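Local coordinates for protein aryl acylamidase (bacterium CSBL00001, PDB 4YJ6) that probably hydrolyses the amide bond of aryl acylamides, releasing an aromatic amine and a carboxylate, as a member of the amidase signature family, at residues L37-D42 and V49-D54; V79-K84 and E123-L128; L118-E123 and N239-F244; V207-R212 and P220-G225; D233-M238 and D257-L262. One frame throughout, in Å; residues are numbered along the deposited sequence.

Contact 1. Residues L37-D42 and V49-D54; sequences LIEQRD and VYKAYD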
# COMPACT_ATOMS: atom_id res chain seq x y z
N LEU A 37 18.94 -0.01 13.01
CA LEU A 37 18.52 -0.93 11.93
C LEU A 37 18.43 -0.20 10.59
O LEU A 37 18.83 -0.75 9.57
CB LEU A 37 17.16 -1.58 12.25
CG LEU A 37 17.18 -2.61 13.36
CD1 LEU A 37 15.77 -3.05 13.69
CD2 LEU A 37 18.03 -3.84 12.95
N ILE A 38 17.89 1.01 10.58
CA ILE A 38 17.82 1.76 9.34
C ILE A 38 19.22 2.03 8.84
O ILE A 38 19.52 1.84 7.67
CB ILE A 38 17.06 3.11 9.52
CG1 ILE A 38 15.56 2.84 9.81
CG2 ILE A 38 17.26 3.96 8.29
CD1 ILE A 38 14.75 4.12 10.27
N GLU A 39 20.10 2.52 9.72
CA GLU A 39 21.44 2.88 9.27
C GLU A 39 22.22 1.67 8.77
O GLU A 39 23.04 1.79 7.85
CB GLU A 39 22.19 3.61 10.40
CG GLU A 39 21.55 4.95 10.73
CD GLU A 39 21.56 5.91 9.54
OE1 GLU A 39 22.62 6.07 8.88
OE2 GLU A 39 20.49 6.49 9.25
N GLN A 40 21.97 0.51 9.36
CA GLN A 40 22.70 -0.71 9.05
C GLN A 40 22.15 -1.40 7.80
O GLN A 40 22.91 -1.91 6.97
CB GLN A 40 22.58 -1.67 10.22
CG GLN A 40 23.30 -2.99 9.98
CD GLN A 40 22.95 -4.07 10.99
OE1 GLN A 40 21.85 -4.09 11.53
NE2 GLN A 40 23.90 -4.98 11.24
N ARG A 41 20.82 -1.39 7.66
CA ARG A 41 20.14 -2.29 6.71
C ARG A 41 19.56 -1.56 5.49
O ARG A 41 19.45 -2.13 4.41
CB ARG A 41 19.02 -3.06 7.43
CG ARG A 41 19.53 -4.04 8.49
CD ARG A 41 18.42 -4.87 9.07
NE ARG A 41 17.95 -5.88 8.12
CZ ARG A 41 18.50 -7.08 7.99
NH1 ARG A 41 19.52 -7.46 8.78
NH2 ARG A 41 18.02 -7.93 7.10
N ASP A 42 19.24 -0.28 5.64
CA ASP A 42 18.61 0.45 4.55
C ASP A 42 19.56 0.84 3.43
O ASP A 42 19.11 1.07 2.34
CB ASP A 42 17.85 1.69 5.06
CG ASP A 42 16.98 2.33 3.96
OD1 ASP A 42 16.13 1.62 3.42
OD2 ASP A 42 17.19 3.50 3.61
N VAL A 49 13.69 7.89 2.47
CA VAL A 49 14.03 9.08 1.73
C VAL A 49 14.11 10.33 2.62
O VAL A 49 14.62 11.36 2.17
CB VAL A 49 13.05 9.33 0.56
CG1 VAL A 49 13.12 8.16 -0.41
CG2 VAL A 49 11.60 9.54 1.06
N TYR A 50 13.60 10.26 3.84
CA TYR A 50 13.75 11.37 4.81
C TYR A 50 13.87 10.76 6.19
O TYR A 50 13.12 9.83 6.52
CB TYR A 50 12.53 12.31 4.77
CG TYR A 50 12.57 13.38 5.84
CD1 TYR A 50 13.56 14.36 5.81
CD2 TYR A 50 11.61 13.43 6.86
CE1 TYR A 50 13.61 15.34 6.78
CE2 TYR A 50 11.65 14.43 7.84
CZ TYR A 50 12.66 15.38 7.78
OH TYR A 50 12.74 16.38 8.72
N LYS A 51 14.79 11.28 7.00
CA LYS A 51 14.98 10.79 8.35
C LYS A 51 14.60 11.90 9.31
O LYS A 51 15.10 13.04 9.17
CB LYS A 51 16.44 10.36 8.56
CG LYS A 51 16.82 9.18 7.69
CD LYS A 51 18.33 8.92 7.62
CE LYS A 51 18.61 7.67 6.76
NZ LYS A 51 20.08 7.34 6.67
N ALA A 52 13.71 11.59 10.24
CA ALA A 52 13.23 12.56 11.24
C ALA A 52 13.65 12.08 12.63
O ALA A 52 12.85 12.02 13.57
CB ALA A 52 11.70 12.71 11.17
N TYR A 53 14.93 11.78 12.75
CA TYR A 53 15.40 11.11 13.94
C TYR A 53 15.25 12.00 15.17
O TYR A 53 14.83 11.55 16.24
CB TYR A 53 16.86 10.71 13.76
CG TYR A 53 17.12 9.62 12.76
CD1 TYR A 53 16.06 8.90 12.18
CD2 TYR A 53 18.42 9.28 12.41
CE1 TYR A 53 16.33 7.85 11.29
CE2 TYR A 53 18.68 8.24 11.52
CZ TYR A 53 17.62 7.54 10.97
OH TYR A 53 17.87 6.50 10.08
N ASP A 54 15.60 13.28 15.07
CA ASP A 54 15.52 14.09 16.29
C ASP A 54 14.07 14.29 16.72
O ASP A 54 13.76 14.31 17.91
CB ASP A 54 16.21 15.46 16.11
CG ASP A 54 17.72 15.37 16.29
OD1 ASP A 54 18.24 14.29 16.64
OD2 ASP A 54 18.39 16.41 16.06

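Contact 2. Residues V79-K84 and E123-L128; sequences VPTLMK and EDSLLL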
# COMPACT_ATOMS: atom_id res chain seq x y z
N VAL A 79 5.35 2.27 19.16
CA VAL A 79 5.55 1.50 17.93
C VAL A 79 6.22 2.40 16.90
O VAL A 79 5.66 3.44 16.56
CB VAL A 79 4.20 1.03 17.38
CG1 VAL A 79 4.38 0.37 15.97
CG2 VAL A 79 3.57 0.06 18.35
N PRO A 80 7.39 2.01 16.36
CA PRO A 80 8.06 2.86 15.37
C PRO A 80 7.50 2.65 13.98
O PRO A 80 7.19 1.52 13.62
CB PRO A 80 9.50 2.39 15.43
CG PRO A 80 9.40 0.91 15.77
CD PRO A 80 8.17 0.80 16.69
N THR A 81 7.39 3.71 13.19
CA THR A 81 6.86 3.54 11.85
C THR A 81 7.38 4.67 10.96
O THR A 81 8.04 5.60 11.46
CB THR A 81 5.30 3.49 11.86
OG1 THR A 81 4.84 3.08 10.56
CG2 THR A 81 4.70 4.88 12.17
N LEU A 82 7.13 4.58 9.66
CA LEU A 82 7.46 5.67 8.74
C LEU A 82 6.27 5.90 7.79
O LEU A 82 5.51 4.94 7.53
CB LEU A 82 8.71 5.34 7.90
CG LEU A 82 10.06 5.38 8.62
CD1 LEU A 82 10.33 4.08 9.38
CD2 LEU A 82 11.15 5.60 7.58
N MSE A 83 6.12 7.14 7.31
CA MSE A 83 5.00 7.45 6.39
C MSE A 83 5.60 7.42 4.99
O MSE A 83 6.85 7.32 4.81
CB MSE A 83 4.41 8.83 6.70
CG MSE A 83 5.43 9.89 6.34
SE MSE A 83 4.67 11.63 6.53
CE MSE A 83 3.24 11.56 5.21
N LYS A 84 4.73 7.52 4.00
CA LYS A 84 5.15 7.46 2.59
C LYS A 84 5.30 8.85 1.97
O LYS A 84 4.42 9.72 2.13
CB LYS A 84 4.07 6.69 1.82
CG LYS A 84 4.31 6.60 0.29
CD LYS A 84 3.22 5.69 -0.28
CE LYS A 84 3.24 5.73 -1.80
NZ LYS A 84 2.20 4.85 -2.36
N GLU A 123 -1.97 8.21 18.40
CA GLU A 123 -2.03 7.10 19.34
C GLU A 123 -0.61 6.66 19.75
O GLU A 123 -0.38 5.52 20.16
CB GLU A 123 -2.84 5.96 18.73
CG GLU A 123 -4.33 6.32 18.64
CD GLU A 123 -5.03 6.42 20.00
OE1 GLU A 123 -4.57 5.83 20.99
OE2 GLU A 123 -6.08 7.11 20.07
N ASP A 124 0.32 7.62 19.67
CA ASP A 124 1.68 7.49 20.19
C ASP A 124 2.59 6.52 19.47
O ASP A 124 3.61 6.13 19.98
CB ASP A 124 1.66 7.21 21.70
CG ASP A 124 1.34 8.46 22.51
OD1 ASP A 124 1.81 9.56 22.12
OD2 ASP A 124 0.63 8.31 23.53
N SER A 125 2.27 6.18 18.21
CA SER A 125 3.27 5.60 17.36
C SER A 125 4.31 6.68 17.07
O SER A 125 3.99 7.89 17.01
CB SER A 125 2.59 5.06 16.06
OG SER A 125 3.55 4.55 15.15
N LEU A 126 5.57 6.27 16.93
CA LEU A 126 6.69 7.21 16.73
C LEU A 126 7.10 7.22 15.26
O LEU A 126 7.53 6.19 14.73
CB LEU A 126 7.87 6.75 17.61
CG LEU A 126 7.50 6.84 19.10
CD1 LEU A 126 8.52 6.07 19.97
CD2 LEU A 126 7.40 8.32 19.52
N LEU A 127 6.98 8.37 14.61
CA LEU A 127 7.30 8.51 13.19
C LEU A 127 8.78 8.80 13.00
O LEU A 127 9.29 9.84 13.47
CB LEU A 127 6.50 9.64 12.56
CG LEU A 127 4.98 9.53 12.66
CD1 LEU A 127 4.32 10.84 12.15
CD2 LEU A 127 4.57 8.36 11.86
N LEU A 128 9.46 7.93 12.28
CA LEU A 128 10.91 8.04 12.12
C LEU A 128 11.32 8.72 10.82
O LEU A 128 12.50 9.03 10.64
CB LEU A 128 11.60 6.66 12.22
CG LEU A 128 12.13 6.50 13.67
CD1 LEU A 128 10.97 6.14 14.59
CD2 LEU A 128 13.22 5.48 13.78

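Contact 3. Residues L118-E123 and N239-F244; sequences LKMSGE and NVLHGF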
# COMPACT_ATOMS: atom_id res chain seq x y z
N LEU A 118 -0.85 11.64 10.99
CA LEU A 118 -1.72 12.28 11.97
C LEU A 118 -2.25 11.24 12.94
O LEU A 118 -2.09 11.37 14.16
CB LEU A 118 -2.89 12.97 11.26
CG LEU A 118 -3.91 13.58 12.23
CD1 LEU A 118 -3.29 14.75 12.99
CD2 LEU A 118 -5.15 14.01 11.47
N LYS A 119 -2.90 10.19 12.42
CA LYS A 119 -3.60 9.28 13.32
C LYS A 119 -2.65 8.33 14.03
O LYS A 119 -2.87 8.00 15.21
CB LYS A 119 -4.69 8.53 12.55
CG LYS A 119 -5.74 9.56 12.05
CD LYS A 119 -7.04 8.91 11.73
CE LYS A 119 -7.84 8.61 12.98
NZ LYS A 119 -9.05 7.84 12.58
N MSE A 120 -1.58 7.93 13.36
CA MSE A 120 -0.63 7.05 14.03
C MSE A 120 0.07 7.78 15.18
O MSE A 120 0.15 7.26 16.31
CB MSE A 120 0.39 6.49 13.04
CG MSE A 120 -0.24 5.66 11.92
SE MSE A 120 -0.91 4.00 12.67
CE MSE A 120 0.79 3.01 12.85
N SER A 121 0.57 8.98 14.93
CA SER A 121 1.21 9.75 16.01
C SER A 121 0.20 10.11 17.11
O SER A 121 0.56 10.20 18.30
CB SER A 121 1.90 10.99 15.45
OG SER A 121 0.95 11.94 15.01
N GLY A 122 -1.06 10.30 16.73
CA GLY A 122 -2.12 10.54 17.69
C GLY A 122 -2.28 9.46 18.75
O GLY A 122 -2.70 9.75 19.87
N GLU A 123 -1.97 8.21 18.40
CA GLU A 123 -2.03 7.10 19.34
C GLU A 123 -0.61 6.66 19.75
O GLU A 123 -0.38 5.52 20.16
CB GLU A 123 -2.84 5.96 18.73
CG GLU A 123 -4.33 6.32 18.64
CD GLU A 123 -5.03 6.42 20.00
OE1 GLU A 123 -4.57 5.83 20.99
OE2 GLU A 123 -6.08 7.11 20.07
N ASN A 239 -7.49 -0.18 13.73
CA ASN A 239 -8.26 0.40 14.83
C ASN A 239 -7.90 1.86 15.07
O ASN A 239 -8.76 2.63 15.47
CB ASN A 239 -8.07 -0.41 16.12
CG ASN A 239 -9.04 -1.57 16.20
OD1 ASN A 239 -9.95 -1.70 15.38
ND2 ASN A 239 -8.91 -2.37 17.24
N VAL A 240 -6.65 2.21 14.82
CA VAL A 240 -6.22 3.60 14.92
C VAL A 240 -6.63 4.41 13.68
O VAL A 240 -7.09 5.53 13.82
CB VAL A 240 -4.69 3.67 15.13
CG1 VAL A 240 -4.11 5.15 14.98
CG2 VAL A 240 -4.35 3.12 16.53
N LEU A 241 -6.44 3.84 12.50
CA LEU A 241 -6.56 4.62 11.25
C LEU A 241 -7.99 4.88 10.88
O LEU A 241 -8.30 5.95 10.35
CB LEU A 241 -5.89 3.86 10.09
CG LEU A 241 -4.34 3.86 10.17
CD1 LEU A 241 -3.77 2.88 9.13
CD2 LEU A 241 -3.76 5.28 9.94
N HIS A 242 -8.89 3.92 11.09
CA HIS A 242 -10.26 4.09 10.59
C HIS A 242 -11.02 5.12 11.44
O HIS A 242 -10.64 5.42 12.59
CB HIS A 242 -11.03 2.76 10.51
CG HIS A 242 -11.74 2.40 11.78
ND1 HIS A 242 -11.08 1.93 12.89
CD2 HIS A 242 -13.06 2.41 12.10
CE1 HIS A 242 -11.96 1.69 13.86
NE2 HIS A 242 -13.16 1.97 13.39
N GLY A 243 -12.10 5.65 10.86
CA GLY A 243 -13.05 6.43 11.62
C GLY A 243 -13.53 7.69 10.90
O GLY A 243 -12.90 8.19 9.99
N PHE A 244 -14.67 8.18 11.34
CA PHE A 244 -15.34 9.32 10.73
C PHE A 244 -14.46 10.58 10.69
O PHE A 244 -13.79 10.93 11.67
CB PHE A 244 -16.62 9.61 11.53
CG PHE A 244 -17.41 10.77 11.01
CD1 PHE A 244 -18.04 10.68 9.78
CD2 PHE A 244 -17.54 11.93 11.76
CE1 PHE A 244 -18.78 11.76 9.30
CE2 PHE A 244 -18.28 13.02 11.29
CZ PHE A 244 -18.91 12.93 10.07
O HOH W 1 -10.84 9.55 11.66

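Contact 4. Residues V207-R212 and P220-G225; sequences VPFKSR and PYLYEG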
# COMPACT_ATOMS: atom_id res chain seq x y z
N VAL A 207 -11.07 4.71 6.17
CA VAL A 207 -9.98 5.58 6.68
C VAL A 207 -10.06 6.92 5.93
O VAL A 207 -10.19 6.95 4.70
CB VAL A 207 -8.61 4.91 6.37
CG1 VAL A 207 -7.40 5.81 6.79
CG2 VAL A 207 -8.52 3.57 7.06
N PRO A 208 -10.02 8.04 6.65
CA PRO A 208 -10.16 9.32 5.96
C PRO A 208 -9.08 9.51 4.89
O PRO A 208 -7.94 9.07 5.09
CB PRO A 208 -9.94 10.38 7.08
CG PRO A 208 -10.18 9.66 8.38
CD PRO A 208 -9.88 8.17 8.12
N PHE A 209 -9.44 10.12 3.76
CA PHE A 209 -8.44 10.52 2.78
C PHE A 209 -8.68 11.98 2.47
O PHE A 209 -9.81 12.34 2.13
CB PHE A 209 -8.57 9.69 1.48
CG PHE A 209 -7.34 9.80 0.62
CD1 PHE A 209 -7.11 10.93 -0.14
CD2 PHE A 209 -6.38 8.80 0.66
CE1 PHE A 209 -5.94 11.07 -0.90
CE2 PHE A 209 -5.19 8.91 -0.11
CZ PHE A 209 -4.98 10.05 -0.89
N LYS A 210 -7.66 12.82 2.64
CA LYS A 210 -7.81 14.26 2.44
C LYS A 210 -7.27 14.62 1.08
O LYS A 210 -6.04 14.55 0.85
CB LYS A 210 -7.07 15.02 3.56
CG LYS A 210 -7.16 16.54 3.38
CD LYS A 210 -6.51 17.38 4.51
CE LYS A 210 -7.16 17.10 5.87
NZ LYS A 210 -8.63 17.47 5.98
N SER A 211 -8.18 14.95 0.17
CA SER A 211 -7.83 15.44 -1.15
C SER A 211 -8.23 16.92 -1.23
O SER A 211 -9.41 17.23 -1.24
CB SER A 211 -8.58 14.67 -2.23
OG SER A 211 -8.08 13.34 -2.31
N ARG A 212 -7.25 17.81 -1.25
CA ARG A 212 -7.53 19.26 -1.41
C ARG A 212 -6.49 19.79 -2.40
O ARG A 212 -5.36 19.29 -2.42
CB ARG A 212 -7.44 20.00 -0.08
CG ARG A 212 -8.59 19.67 0.92
CD ARG A 212 -9.94 19.98 0.31
NE ARG A 212 -10.99 19.81 1.33
CZ ARG A 212 -11.42 18.62 1.74
NH1 ARG A 212 -10.91 17.49 1.22
NH2 ARG A 212 -12.36 18.56 2.67
N PRO A 220 -9.66 7.63 -9.42
CA PRO A 220 -10.19 6.42 -8.76
C PRO A 220 -10.28 6.63 -7.25
O PRO A 220 -9.83 7.65 -6.70
CB PRO A 220 -9.12 5.36 -9.04
CG PRO A 220 -8.07 6.02 -9.87
CD PRO A 220 -8.25 7.50 -9.81
N TYR A 221 -10.85 5.65 -6.56
CA TYR A 221 -10.82 5.72 -5.10
C TYR A 221 -9.36 5.66 -4.62
O TYR A 221 -8.58 4.82 -5.07
CB TYR A 221 -11.60 4.54 -4.52
CG TYR A 221 -13.09 4.56 -4.69
CD1 TYR A 221 -13.85 5.65 -4.29
CD2 TYR A 221 -13.76 3.45 -5.23
CE1 TYR A 221 -15.24 5.64 -4.40
CE2 TYR A 221 -15.15 3.43 -5.32
CZ TYR A 221 -15.88 4.54 -4.91
OH TYR A 221 -17.25 4.53 -4.98
N LEU A 222 -9.03 6.49 -3.62
CA LEU A 222 -7.68 6.54 -3.05
C LEU A 222 -7.78 6.16 -1.58
O LEU A 222 -8.72 6.60 -0.88
CB LEU A 222 -7.11 7.96 -3.11
CG LEU A 222 -7.16 8.61 -4.51
CD1 LEU A 222 -6.57 10.07 -4.45
CD2 LEU A 222 -6.37 7.77 -5.51
N TYR A 223 -6.80 5.40 -1.11
CA TYR A 223 -6.82 4.89 0.25
C TYR A 223 -5.47 5.05 0.94
O TYR A 223 -4.41 4.94 0.29
CB TYR A 223 -7.04 3.38 0.20
CG TYR A 223 -8.19 2.90 -0.66
CD1 TYR A 223 -9.51 2.92 -0.16
CD2 TYR A 223 -7.96 2.40 -1.94
CE1 TYR A 223 -10.58 2.46 -0.93
CE2 TYR A 223 -9.07 1.92 -2.73
CZ TYR A 223 -10.35 1.97 -2.20
OH TYR A 223 -11.42 1.49 -2.92
N GLU A 224 -5.49 5.26 2.26
CA GLU A 224 -4.29 5.03 3.08
C GLU A 224 -4.50 3.80 3.93
O GLU A 224 -5.63 3.52 4.37
CB GLU A 224 -4.02 6.25 3.99
CG GLU A 224 -3.78 7.55 3.16
CD GLU A 224 -2.99 8.62 3.88
OE1 GLU A 224 -2.12 8.31 4.73
OE2 GLU A 224 -3.25 9.81 3.58
N GLY A 225 -3.44 3.04 4.16
CA GLY A 225 -3.57 1.85 4.98
C GLY A 225 -2.21 1.26 5.32
O GLY A 225 -1.20 1.72 4.82
O HOH W 2 -10.00 6.03 1.54
O HOH W 3 -7.70 6.64 3.27
O HOH W 4 -4.83 11.84 3.42

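Contact 5. Residues D233-M238 and D257-L262; sequences DAALAM and DFTSAL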
# COMPACT_ATOMS: atom_id res chain seq x y z
N ASP A 233 -1.27 -7.17 13.55
CA ASP A 233 -0.71 -5.81 13.58
C ASP A 233 -1.52 -4.91 12.66
O ASP A 233 -1.64 -3.70 12.90
CB ASP A 233 0.75 -5.76 13.15
CG ASP A 233 1.71 -6.15 14.28
OD1 ASP A 233 1.26 -6.37 15.43
OD2 ASP A 233 2.91 -6.22 13.99
N ALA A 234 -2.00 -5.46 11.56
CA ALA A 234 -2.79 -4.64 10.64
C ALA A 234 -4.11 -4.27 11.29
O ALA A 234 -4.61 -3.16 11.16
CB ALA A 234 -3.04 -5.41 9.31
N ALA A 235 -4.70 -5.21 12.03
CA ALA A 235 -5.95 -4.91 12.73
C ALA A 235 -5.72 -3.84 13.79
O ALA A 235 -6.56 -2.96 13.97
CB ALA A 235 -6.53 -6.15 13.36
N LEU A 236 -4.59 -3.92 14.50
CA LEU A 236 -4.29 -2.89 15.50
C LEU A 236 -4.15 -1.50 14.81
O LEU A 236 -4.70 -0.48 15.28
CB LEU A 236 -3.03 -3.23 16.29
CG LEU A 236 -3.19 -4.45 17.22
CD1 LEU A 236 -1.83 -4.79 17.82
CD2 LEU A 236 -4.26 -4.28 18.36
N ALA A 237 -3.39 -1.45 13.71
CA ALA A 237 -3.21 -0.21 12.97
C ALA A 237 -4.56 0.30 12.42
O ALA A 237 -4.84 1.50 12.43
CB ALA A 237 -2.22 -0.37 11.83
N MSE A 238 -5.40 -0.61 11.95
CA MSE A 238 -6.70 -0.18 11.42
C MSE A 238 -7.59 0.35 12.52
O MSE A 238 -8.38 1.24 12.27
CB MSE A 238 -7.40 -1.36 10.72
CG MSE A 238 -6.78 -1.69 9.38
SE MSE A 238 -6.80 -0.14 8.21
CE MSE A 238 -8.72 0.29 8.15
N ASP A 257 -14.15 -2.70 15.70
CA ASP A 257 -12.96 -3.23 16.34
C ASP A 257 -12.42 -4.31 15.41
O ASP A 257 -12.93 -5.42 15.35
CB ASP A 257 -13.28 -3.80 17.74
CG ASP A 257 -12.12 -4.52 18.36
OD1 ASP A 257 -11.01 -4.45 17.83
OD2 ASP A 257 -12.32 -5.19 19.42
N PHE A 258 -11.37 -3.97 14.68
CA PHE A 258 -10.81 -4.89 13.69
C PHE A 258 -10.26 -6.15 14.36
O PHE A 258 -10.18 -7.21 13.72
CB PHE A 258 -9.70 -4.16 12.92
CG PHE A 258 -10.22 -3.26 11.82
CD1 PHE A 258 -10.87 -2.06 12.12
CD2 PHE A 258 -10.07 -3.65 10.49
CE1 PHE A 258 -11.37 -1.24 11.08
CE2 PHE A 258 -10.53 -2.83 9.44
CZ PHE A 258 -11.20 -1.62 9.75
N THR A 259 -9.82 -6.04 15.61
CA THR A 259 -9.24 -7.23 16.26
C THR A 259 -10.30 -8.28 16.56
O THR A 259 -9.98 -9.45 16.79
CB THR A 259 -8.45 -6.88 17.57
OG1 THR A 259 -9.36 -6.44 18.58
CG2 THR A 259 -7.40 -5.81 17.31
N SER A 260 -11.57 -7.87 16.57
CA SER A 260 -12.64 -8.79 16.90
C SER A 260 -12.81 -9.88 15.83
O SER A 260 -13.40 -10.93 16.10
CB SER A 260 -13.97 -8.06 17.13
OG SER A 260 -14.52 -7.57 15.90
N ALA A 261 -12.31 -9.62 14.64
CA ALA A 261 -12.45 -10.55 13.52
C ALA A 261 -11.31 -11.57 13.43
O ALA A 261 -11.40 -12.55 12.68
CB ALA A 261 -12.50 -9.75 12.22
N LEU A 262 -10.23 -11.36 14.19
CA LEU A 262 -9.04 -12.22 14.04
C LEU A 262 -9.34 -13.69 14.30
O LEU A 262 -8.82 -14.55 13.59
CB LEU A 262 -7.90 -11.80 14.98
CG LEU A 262 -7.32 -10.41 14.66
CD1 LEU A 262 -6.46 -9.91 15.83
CD2 LEU A 262 -6.59 -10.40 13.31

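Contact 1. Residues L37-D42 and V49-D54
Where strand 48-51 of a three-stranded mixed sheet hands over to helix 53-69, Lys51 and Tyr53 reach across to Ile38 and Glu39 on the preceding helix, 27-45. The contact joins helix 27-45 to the end of the outer strand and the first turn of helix 53-69. A classic beta bulge, Val49 and Tyr50 against Gln130 of strand 126-131, bends the edge strand just before this corner, and Ala52 sits at the N-cap of the next helix. One carboxylate oxygen does the polar work. Tyr53 OH donates over 2.7 Å to Glu39 OE2, which accepts with its anti lone pair, the one away from the other oxygen, while Lys51 NZ forms a salt bridge with Glu39 OE2, also 2.7 Å long, arriving on the syn side and 21° out of the carboxylate plane. Glu39 can do this because its chain bends at chi2 (-61°), swinging the carboxylate over towards the strand; Lys51 comes to meet it as a fully extended chain. The carboxylate stands almost perpendicular to the phenol ring, 89° between planes, with OE2 at the ring edge, and Lys51 CB lies 3.7 Å above one ring face near its rim. Two donors on one oxygen are likely to favour the ionised carboxylate and to fix its rotation. Beside this polar cluster Ile38 supplies the apolar part: its CD1 approaches Tyr53 CE1 obliquely at 4.2 Å, its CG2 is 4.2 Å from Lys51 CE, and the same methyl comes within 3.2 Å of Tyr53 OH.

Contact 2. Residues V79-K84 and E123-L128
The carbonyl plane of Val79 is used on both faces: Leu126 N and Ser125 OG reach Val79 O from opposite sides, the amide tilted 35° from the plane and the hydroxyl 32°. The Ser125 OG to Val79 O bond is 2.8 Å long, so this oxygen is gripped twice where the strand begins. Two further backbone bonds follow, Thr81 N to Leu126 O at 2.9 Å and Leu128 N to Thr81 O at 2.8 Å, the latter running nearly along the C=O axis. Pro80 has no N-H to give, but its CA lies 3.4 Å from Leu126 O in a CA-H...O contact. This ladder pairs strands 80-84 and 126-131 in parallel within the three-stranded sheet, with helix 115-122 on the connection between them, a beta-alpha-beta crossover; the short segments diverge by 57°, a strong twist. A Schellman motif with Asp124 at its C-prime position ends that helix just ahead of Ser125. On one face Thr81 and Leu127 lie side by side, and Thr81 CG2 is pressed to 3.5 Å from Leu127 CD2, tighter than usual, while Thr81 OG1 turns to Tyr116 OH and Val178 O. On the face of Pro80 and Leu126, Pro80 CB is met by Leu128 CD1 at 4.1 Å, and helix 27-45 packs on these side chains. Further along, Lys84 NZ bonds Ser163 OG, consistent with the lysine of the Ser-cisSer-Lys triad of amidase signature enzymes.

Contact 3. Residues L118-E123 and N239-F244
The last turns of helices 115-122 and 231-241 come together with Lys119 CA 5.9 Å from Leu241 CA, close enough for side chains to reach the opposing backbone. Lys119 reaches over to the carboxyl end of helix 231-241. A bend at chi3 (79°) brings its NZ over the final carbonyls: it donates to Leu241 O at 3.0 Å, coming from well above the carbonyl plane, and weakly to His242 O and Val240 O. Water 1 accepts from Lys119 NZ at 2.6 Å and passes the link on to Phe244 O. Gly243, at backbone angles that call for glycine, leaves room beside the ammonium. Most of the rest is packing by Val240, Met120 and Leu241. Val240 wedges between Lys119 and Glu123, its CG1 only 3.1 Å from Lys119 O and its CG2 3.8 Å from Glu123 CG, the side chains of Val240 and Glu123 sliding past each other in opposite directions; Glu123 OE1 itself is taken by Met75 N. The selenium of Met120, a selenomethionine, lies 4.1 Å from both Val240 CG1 and Leu241 CD2. A lysine charge set among carbonyls at the negative end of a helix dipole is probably stabilised as the ammonium, in return giving these carbonyls a donor, though two of the three bonds are weak.

Contact 4. Residues V207-R212 and P220-G225
Leu222 CB sits over the centre of the Phe209 ring, 3.7 Å from its centroid and 12° off the normal, a CH-pi contact; Leu222 CD1 continues alongside to 3.7 Å from Phe209 CE1. Glu224 CG approaches the same ring obliquely, 3.8 Å from Phe209 CE2, the two side chains crossing at about a right angle. Phe209 gets its ring there by a chi1 of -164°, which sets CG opposite the backbone N and turns the ring onto Leu222 and Glu224. Were Phe209 an alanine, the face under Leu222 CB would be lost, probably leaving a gap there and the aliphatic part of Glu224 less covered. Segment 207-212 lies in the long connection between strands 198-201 and 223-228, and 220-225 runs from its end into the second strand; the two strands are antiparallel neighbours in the large mixed sheet of the amidase fold. No direct hydrogen bond joins the segments; water does so instead. Water 4, above the ring face opposite Leu222, accepts from Lys210 N and donates to Glu224 OE2 over 2.6 Å. Water 3, at the ring edge, accepts from Glu224 N at 2.8 Å and lies 2.9 Å from Val207 O. The Glu224 carboxylate also takes Thr115 N and Tyr116 N, at the start of helix 115-122. By contrast, Glu224 O is buried without a polar partner, and Val207 CG1 packs on it at 3.8 Å.

Contact 5. Residues D233-M238 and D257-L262
Phe258, Ala235 and Met238 carry this contact, with the phenyl ring laid against helix 231-241. Met238, a selenomethionine, rides on that ring: its CB stands over the centre of one face, 3.5 Å from the centroid and 11° off the normal, a CH-pi contact. Bends at chi2 and chi3 (-58° and -57°) then curl the chain back along the ring, and Met238 CE ends 3.5 Å from Phe258 CZ. The selenium itself takes an oblique Met-aromatic position, 5.2 Å from the centroid. Ala235, small enough to let the backbones close to 5.0 Å between its CA and that of Phe258, touches Phe258 CB with its CB at 3.8 Å. A serine in place of Phe258 would take away the ring under Met238 CB and CE, and would probably open a gap there and give the selenomethionine end more room to move. Beside Ala235, Thr259 CG2 meets Leu236 CD2 at 3.6 Å, while Thr259 N and OG1 both donate to Asp257 OD1, the N-H closing an Asx turn that shapes the start of 257-262. Asn239, one residue beyond Met238, holds the turn to the helix through Phe258 N and Asp257 OD1. Helix 231-241 packs here through Met238 on Phe200 of strand 198-201 and Pro226 of strand 223-228, whereas Phe258, Ala261 and Leu262 reach Ile471 of helix 467-480.

How the contacts relate
Contact 2 is the buried one, a backbone ladder; the other four are partly buried, and contact 1, farthest from the chain centre, relies on a charged cluster. Contacts 1 and 2 share a sheet, joined where Ala52 N probably bonds Leu128 O, 2.9 Å away. Contacts 2 and 3 share Glu123, just past the end of helix 115-122. Helix 231-241 serves both contacts 3 and 5: its end meets a lysine in contact 3 and its flank an aromatic ring in contact 5, with Asn239 bridging the two. Contact 4, held by water and ring packing, touches both through Val207, on His242 and Met238. Contacts 1 and 5 lie 28 Å apart, centre to centre.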